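Local structure of 3-dehydroquinate dehydratase (4H3D) at residues Arg98-Lys106 and Met123-Phe134. The protein catalyses the cis-dehydration of 3-dehydroquinate to 3-dehydroshikimate through a covalent imine intermediate, the third step of the chorismate pathway. Sequence-based numbering, arbitrary orientation.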
loop_
_atom_site.group_PDB
_atom_site.type_symbol
_atom_site.label_atom_id
_atom_site.label_comp_id
_atom_site.label_asym_id
_atom_site.label_seq_id
_atom_site.Cartn_x
_atom_site.Cartn_y
_atom_site.Cartn_z
ATOM N N ARG B 98 22.905 -12.375 28.759
ATOM C CA ARG B 98 21.510 -12.552 29.093
ATOM C C ARG B 98 21.192 -11.781 30.380
ATOM O O ARG B 98 20.170 -11.095 30.482
ATOM C CB ARG B 98 21.291 -14.055 29.272
ATOM C CG ARG B 98 19.979 -14.506 29.807
ATOM C CD ARG B 98 19.856 -15.989 29.489
ATOM N NE ARG B 98 19.971 -16.153 28.046
ATOM C CZ ARG B 98 18.932 -16.122 27.220
ATOM N NH1 ARG B 98 17.720 -15.984 27.718
ATOM N NH2 ARG B 98 19.106 -16.244 25.907
ATOM N N ASP B 99 22.092 -11.887 31.350
ATOM C CA ASP B 99 21.943 -11.187 32.616
ATOM C C ASP B 99 21.975 -9.675 32.413
ATOM O O ASP B 99 21.191 -8.960 33.035
ATOM C CB ASP B 99 23.023 -11.614 33.616
ATOM C CG ASP B 99 22.765 -12.999 34.201
ATOM O OD1 ASP B 99 21.612 -13.484 34.148
ATOM O OD2 ASP B 99 23.712 -13.594 34.722
ATOM N N TYR B 100 22.863 -9.182 31.545
ATOM C CA TYR B 100 22.921 -7.739 31.322
ATOM C C TYR B 100 21.692 -7.259 30.550
ATOM O O TYR B 100 21.217 -6.167 30.779
ATOM C CB TYR B 100 24.207 -7.280 30.622
ATOM C CG TYR B 100 24.284 -5.759 30.571
ATOM C CD1 TYR B 100 24.394 -5.016 31.749
ATOM C CD2 TYR B 100 24.218 -5.071 29.367
ATOM C CE1 TYR B 100 24.433 -3.629 31.723
ATOM C CE2 TYR B 100 24.264 -3.684 29.331
ATOM C CZ TYR B 100 24.376 -2.970 30.521
ATOM O OH TYR B 100 24.427 -1.596 30.494
ATOM N N TYR B 101 21.175 -8.085 29.645
ATOM C CA TYR B 101 19.984 -7.714 28.883
ATOM C C TYR B 101 18.837 -7.446 29.846
ATOM O O TYR B 101 18.118 -6.464 29.709
ATOM C CB TYR B 101 19.617 -8.828 27.905
ATOM C CG TYR B 101 18.379 -8.600 27.085
ATOM C CD1 TYR B 101 18.432 -7.938 25.869
ATOM C CD2 TYR B 101 17.148 -9.098 27.503
ATOM C CE1 TYR B 101 17.274 -7.750 25.100
ATOM C CE2 TYR B 101 16.005 -8.921 26.753
ATOM C CZ TYR B 101 16.072 -8.243 25.550
ATOM O OH TYR B 101 14.925 -8.080 24.805
ATOM N N THR B 102 18.685 -8.344 30.815
ATOM C CA THR B 102 17.652 -8.242 31.838
ATOM C C THR B 102 17.870 -7.004 32.711
ATOM O O THR B 102 16.956 -6.206 32.891
ATOM C CB THR B 102 17.636 -9.510 32.708
ATOM O OG1 THR B 102 17.418 -10.651 31.859
ATOM C CG2 THR B 102 16.542 -9.443 33.773
ATOM N N THR B 103 19.085 -6.840 33.210
ATOM C CA THR B 103 19.444 -5.692 34.054
ATOM C C THR B 103 19.239 -4.368 33.331
ATOM O O THR B 103 18.658 -3.435 33.890
ATOM C CB THR B 103 20.920 -5.779 34.523
ATOM O OG1 THR B 103 21.108 -6.981 35.266
ATOM C CG2 THR B 103 21.285 -4.578 35.408
ATOM N N LEU B 104 19.728 -4.272 32.100
ATOM C CA LEU B 104 19.566 -3.042 31.318
ATOM C C LEU B 104 18.090 -2.644 31.209
ATOM O O LEU B 104 17.708 -1.515 31.531
ATOM C CB LEU B 104 20.153 -3.225 29.925
ATOM C CG LEU B 104 20.050 -2.067 28.933
ATOM C CD1 LEU B 104 20.782 -0.814 29.439
ATOM C CD2 LEU B 104 20.599 -2.505 27.598
ATOM N N ASN B 105 17.252 -3.567 30.748
ATOM C CA ASN B 105 15.840 -3.253 30.602
ATOM C C ASN B 105 15.131 -2.914 31.915
ATOM O O ASN B 105 14.265 -2.042 31.951
ATOM C CB ASN B 105 15.128 -4.375 29.885
ATOM C CG ASN B 105 15.344 -4.324 28.400
ATOM O OD1 ASN B 105 14.965 -3.354 27.748
ATOM N ND2 ASN B 105 15.952 -5.372 27.847
ATOM N N LYS B 106 15.483 -3.613 32.983
ATOM C CA LYS B 106 14.877 -3.345 34.277
ATOM C C LYS B 106 15.311 -1.988 34.803
ATOM O O LYS B 106 14.493 -1.199 35.236
ATOM C CB LYS B 106 15.232 -4.453 35.265
ATOM C CG LYS B 106 14.541 -5.776 34.941
ATOM C CD LYS B 106 14.838 -6.850 35.985
ATOM C CE LYS B 106 14.165 -6.588 37.314
ATOM N NZ LYS B 106 14.687 -7.520 38.376
ATOM N N MET B 123 14.191 -14.656 24.041
ATOM C CA MET B 123 14.949 -14.631 25.299
ATOM C C MET B 123 14.415 -15.666 26.296
ATOM O O MET B 123 15.116 -16.056 27.225
ATOM C CB MET B 123 14.923 -13.226 25.914
ATOM C CG MET B 123 15.686 -12.207 25.101
ATOM S SD MET B 123 17.448 -12.560 25.050
ATOM C CE MET B 123 17.872 -12.392 26.776
ATOM N N GLY B 124 13.177 -16.111 26.096
ATOM C CA GLY B 124 12.580 -17.148 26.950
ATOM C C GLY B 124 11.714 -16.628 28.078
ATOM O O GLY B 124 11.839 -15.481 28.494
ATOM N N ASP B 125 10.864 -17.508 28.593
ATOM C CA ASP B 125 9.906 -17.152 29.641
ATOM C C ASP B 125 10.510 -16.564 30.917
ATOM O O ASP B 125 9.920 -15.655 31.517
ATOM C CB ASP B 125 9.056 -18.368 30.026
ATOM C CG ASP B 125 8.179 -18.869 28.884
ATOM O OD1 ASP B 125 7.890 -18.093 27.945
ATOM O OD2 ASP B 125 7.771 -20.063 28.931
ATOM N N GLU B 126 11.669 -17.072 31.330
ATOM C CA GLU B 126 12.301 -16.598 32.565
ATOM C C GLU B 126 12.646 -15.119 32.459
ATOM O O GLU B 126 12.281 -14.327 33.322
ATOM C CB GLU B 126 13.552 -17.424 32.916
ATOM C CG GLU B 126 14.190 -17.049 34.257
ATOM C CD GLU B 126 15.269 -18.029 34.712
ATOM O OE1 GLU B 126 15.820 -18.767 33.870
ATOM O OE2 GLU B 126 15.563 -18.055 35.921
ATOM N N VAL B 127 13.338 -14.756 31.387
ATOM C CA VAL B 127 13.742 -13.372 31.164
ATOM C C VAL B 127 12.512 -12.489 30.964
ATOM O O VAL B 127 12.360 -11.453 31.628
ATOM C CB VAL B 127 14.655 -13.243 29.928
ATOM C CG1 VAL B 127 14.748 -11.795 29.466
ATOM C CG2 VAL B 127 16.016 -13.834 30.233
ATOM N N ILE B 128 11.631 -12.921 30.073
ATOM C CA ILE B 128 10.402 -12.184 29.757
ATOM C C ILE B 128 9.531 -11.947 30.982
ATOM O O ILE B 128 9.092 -10.829 31.214
ATOM C CB ILE B 128 9.581 -12.892 28.694
ATOM C CG1 ILE B 128 10.331 -12.890 27.352
ATOM C CG2 ILE B 128 8.249 -12.194 28.515
ATOM C CD1 ILE B 128 9.751 -13.844 26.341
ATOM N N ASP B 129 9.285 -12.992 31.764
ATOM C CA ASP B 129 8.470 -12.838 32.983
ATOM C C ASP B 129 9.056 -11.787 33.905
ATOM O O ASP B 129 8.327 -10.920 34.420
ATOM C CB ASP B 129 8.309 -14.167 33.741
ATOM C CG ASP B 129 7.250 -15.085 33.114
ATOM O OD1 ASP B 129 6.561 -14.664 32.161
ATOM O OD2 ASP B 129 7.111 -16.234 33.587
ATOM N N GLU B 130 10.362 -11.829 34.089
ATOM C CA GLU B 130 11.010 -10.871 34.976
ATOM C C GLU B 130 10.915 -9.438 34.453
ATOM O O GLU B 130 10.524 -8.524 35.195
ATOM C CB GLU B 130 12.476 -11.245 35.244
ATOM C CG GLU B 130 13.125 -10.335 36.293
ATOM C CD GLU B 130 14.551 -10.721 36.664
ATOM O OE1 GLU B 130 15.056 -11.766 36.205
ATOM O OE2 GLU B 130 15.166 -9.965 37.446
ATOM N N VAL B 131 11.250 -9.241 33.180
ATOM C CA VAL B 131 11.247 -7.905 32.602
ATOM C C VAL B 131 9.828 -7.354 32.418
ATOM O O VAL B 131 9.587 -6.176 32.678
ATOM C CB VAL B 131 12.009 -7.853 31.272
ATOM C CG1 VAL B 131 12.022 -6.438 30.734
ATOM C CG2 VAL B 131 13.442 -8.370 31.476
ATOM N N VAL B 132 8.894 -8.192 31.981
ATOM C CA VAL B 132 7.514 -7.718 31.789
ATOM C C VAL B 132 6.859 -7.323 33.116
ATOM O O VAL B 132 6.266 -6.257 33.219
ATOM C CB VAL B 132 6.629 -8.748 31.071
ATOM C CG1 VAL B 132 5.162 -8.321 31.129
ATOM C CG2 VAL B 132 7.065 -8.906 29.655
ATOM N N ASN B 133 6.986 -8.168 34.131
ATOM C CA ASN B 133 6.380 -7.878 35.420
ATOM C C ASN B 133 6.941 -6.594 36.016
ATOM O O ASN B 133 6.194 -5.780 36.558
ATOM C CB ASN B 133 6.554 -9.051 36.398
ATOM C CG ASN B 133 5.642 -10.223 36.079
ATOM O OD1 ASN B 133 4.555 -10.047 35.506
ATOM N ND2 ASN B 133 6.069 -11.437 36.466
ATOM N N PHE B 134 8.247 -6.386 35.877
ATOM C CA PHE B 134 8.858 -5.194 36.420
ATOM C C PHE B 134 8.432 -3.942 35.657
ATOM O O PHE B 134 8.128 -2.909 36.269
ATOM C CB PHE B 134 10.377 -5.296 36.465
ATOM C CG PHE B 134 10.996 -4.189 37.212
ATOM C CD1 PHE B 134 10.988 -4.195 38.602
ATOM C CD2 PHE B 134 11.526 -3.096 36.551
ATOM C CE1 PHE B 134 11.534 -3.154 39.308
ATOM C CE2 PHE B 134 12.079 -2.042 37.263
ATOM C CZ PHE B 134 12.081 -2.069 38.634
HETATM O O HOH W 1 11.716 -4.068 33.027
#
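Lys-106 NZ forms a salt bridge of 2.7 Å with Glu-130 OE2, meeting the oxygen on its anti lone pair. The two side chains cross at about a right angle: the glutamate is extended, whereas the lysine bends at its third torsion (chi3 71°), which carries Lys-106 CE over one face of the Phe-134 ring, 4.0 Å from Phe-134 CG. Any cation-pi attraction from NZ is weak at best, so the ring mainly packs against methylene. Thr-102 turns its methyl to the same carboxylate, with CG2 3.7 Å from Glu-130 OE1.

At the other end, Arg-98 and Met-123 were each modelled in two conformers, so the geometry of the pair described here is less firmly fixed. Arg-98 NH1 donates to Met-123 O (2.7 Å, N-H...O angle 138°), in the guanidinium plane and on a carbonyl lone pair. The methionine's chi2 bend lays SD over the Tyr-101 ring, 4.3 Å from its centroid, a Met-aromatic contact; the chi3 bend turns CE over a guanidinium face. Asn-105 ND2 sits over the opposite ring face, and Val-127 CG1 meets the ring edge. The phenol OH is hydrogen-bonded to Glu-120 N at the end of strand 116-120.

Between these ends, Val-127 and Val-131 fill the seam against Thr-102 and Asn-105 CB, and Val-131 continues onto Ile-117 and Val-119 of the strand. Helix segments 98-106 and 125-134 run nearly parallel (10°), on neighbouring outer helices of a TIM barrel. On the partly exposed outer side, ammonium and carboxylate probably stabilise each other, while the Thr-102 methyl and Phe-134 ring probably limit their swing.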